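Local coordinates for CELL WALL surface anchor family protein (Streptococcus pneumoniae, PDB 2X9Z) that forms the repeating backbone subunit of the pneumococcal pilus, a surface fibre associated with cell adhesion, at residues A[40-43]-A[44-48]. The protein carries 1 engineered substitution. Numbering follows the deposited sequence.
Sequences TKIP and ALANY
Ile-42, the last residue of strand 33-42, meets Ala-46 and Tyr-48 as the chain leaves the strand and doubles back toward strand 50-57. The reversal is a type II beta turn from Pro-43 to Ala-46, with Leu-45 in the left-handed region. Its inner side is closely packed. A chi1 of -66° puts Ile-42 CG1 beside the backbone N and leaves CG2 anti to it, turned to the other two side chains: CG2 lies 3.8 Å from Ala-46 CB and 3.9 Å from Tyr-48 CE2, approaching the ring obliquely. The methyl of Ala-46 sits over the centre of one face of the phenol, 4.1 Å above its plane, so the two methyls and the ring pack together, each against the other two. Tyr-48 crosses Pro-43 at about a right angle and brings its OH to 3.4 Å from Pro-43 CD, a van der Waals contact with the pyrrolidine ring. Pro-3, Asn-140 and the ring of Tyr-138 also pack on Tyr-48.

The outer side is looser. Leu-45 points away from the strand end and is exposed, and no direct hydrogen bond closes the turn: Pro-43 O and Ala-46 N stand 3.6 Å apart. A water bridges them instead, accepting from Ala-46 N at 3.0 Å and probably donating to Pro-43 O at 3.0 Å. Leu-45 and Ala-46 also form backbone hydrogen bonds to Gln-106 and Asp-105, which tie the turn to the loop before strand 110-120. The connection between the two sheets of this Cna-B-like domain therefore combines apolar and aromatic packing on its inner side with a water-bridged backbone, whose polar groups are served by solvent and the neighbouring loop.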
loop_
_atom_site.group_PDB
_atom_site.type_symbol
_atom_site.label_atom_id
_atom_site.label_comp_id
_atom_site.label_asym_id
_atom_site.label_seq_id
_atom_site.Cartn_x
_atom_site.Cartn_y
_atom_site.Cartn_z
ATOM N N THR A 40 -9.501 9.459 -2.697
ATOM C CA THR A 40 -9.019 9.304 -4.068
ATOM C C THR A 40 -9.930 10.054 -5.024
ATOM O O THR A 40 -11.155 9.953 -4.936
ATOM C CB THR A 40 -8.973 7.811 -4.473
ATOM O OG1 THR A 40 -8.251 7.082 -3.474
ATOM C CG2 THR A 40 -8.283 7.635 -5.819
ATOM N N LYS A 41 -9.326 10.821 -5.924
ATOM C CA LYS A 41 -10.063 11.545 -6.944
ATOM C C LYS A 41 -9.888 10.829 -8.273
ATOM O O LYS A 41 -8.770 10.680 -8.761
ATOM C CB LYS A 41 -9.527 12.972 -7.081
ATOM C CG LYS A 41 -9.564 13.785 -5.811
ATOM C CD LYS A 41 -10.964 14.231 -5.462
ATOM C CE LYS A 41 -10.943 15.140 -4.239
ATOM N NZ LYS A 41 -12.309 15.592 -3.845
ATOM N N ILE A 42 -10.998 10.393 -8.850
ATOM C CA ILE A 42 -10.983 9.714 -10.136
ATOM C C ILE A 42 -11.482 10.694 -11.189
ATOM O O ILE A 42 -12.521 11.325 -11.006
ATOM C CB ILE A 42 -11.855 8.442 -10.077
ATOM C CG1 ILE A 42 -11.214 7.439 -9.104
ATOM C CG2 ILE A 42 -12.064 7.830 -11.470
ATOM C CD1 ILE A 42 -11.978 6.161 -8.935
ATOM N N PRO A 43 -10.721 10.854 -12.282
ATOM C CA PRO A 43 -11.044 11.879 -13.281
ATOM C C PRO A 43 -12.363 11.603 -14.013
ATOM O O PRO A 43 -12.827 10.462 -14.075
ATOM C CB PRO A 43 -9.867 11.795 -14.267
ATOM C CG PRO A 43 -8.804 11.029 -13.569
ATOM C CD PRO A 43 -9.511 10.098 -12.636
ATOM N N ALA A 44 -12.968 12.649 -14.563
ATOM C CA ALA A 44 -14.118 12.472 -15.452
ATOM C C ALA A 44 -13.781 11.547 -16.626
ATOM O O ALA A 44 -12.638 11.506 -17.100
ATOM C CB ALA A 44 -14.608 13.821 -15.964
ATOM N N LEU A 45 -14.783 10.794 -17.072
ATOM C CA LEU A 45 -14.675 9.937 -18.258
ATOM C C LEU A 45 -13.642 8.818 -18.117
ATOM O O LEU A 45 -13.039 8.397 -19.104
ATOM C CB LEU A 45 -14.410 10.770 -19.524
ATOM C CG LEU A 45 -15.417 11.896 -19.766
ATOM C CD1 LEU A 45 -15.064 12.687 -21.020
ATOM C CD2 LEU A 45 -16.835 11.346 -19.858
ATOM N N ALA A 46 -13.454 8.327 -16.895
ATOM C CA ALA A 46 -12.577 7.190 -16.657
ATOM C C ALA A 46 -13.157 5.903 -17.241
ATOM O O ALA A 46 -14.373 5.759 -17.363
ATOM C CB ALA A 46 -12.322 7.029 -15.155
ATOM N N ASN A 47 -12.283 4.972 -17.606
ATOM C CA ASN A 47 -12.718 3.660 -18.069
ATOM C C ASN A 47 -11.851 2.556 -17.466
ATOM O O ASN A 47 -11.304 1.713 -18.178
ATOM C CB ASN A 47 -12.706 3.585 -19.596
ATOM C CG ASN A 47 -13.468 2.389 -20.122
ATOM O OD1 ASN A 47 -14.449 1.951 -19.515
ATOM N ND2 ASN A 47 -13.023 1.851 -21.253
ATOM N N TYR A 48 -11.730 2.563 -16.143
ATOM C CA TYR A 48 -10.849 1.619 -15.482
ATOM C C TYR A 48 -11.432 0.215 -15.476
ATOM O O TYR A 48 -12.627 0.029 -15.241
ATOM C CB TYR A 48 -10.583 2.046 -14.040
ATOM C CG TYR A 48 -9.902 3.391 -13.865
ATOM C CD1 TYR A 48 -9.195 3.988 -14.904
ATOM C CD2 TYR A 48 -9.949 4.052 -12.640
ATOM C CE1 TYR A 48 -8.571 5.221 -14.725
ATOM C CE2 TYR A 48 -9.336 5.273 -12.451
ATOM C CZ TYR A 48 -8.644 5.860 -13.492
ATOM O OH TYR A 48 -8.032 7.085 -13.277
HETATM O O HOH W 1 -15.394 8.975 -14.634
#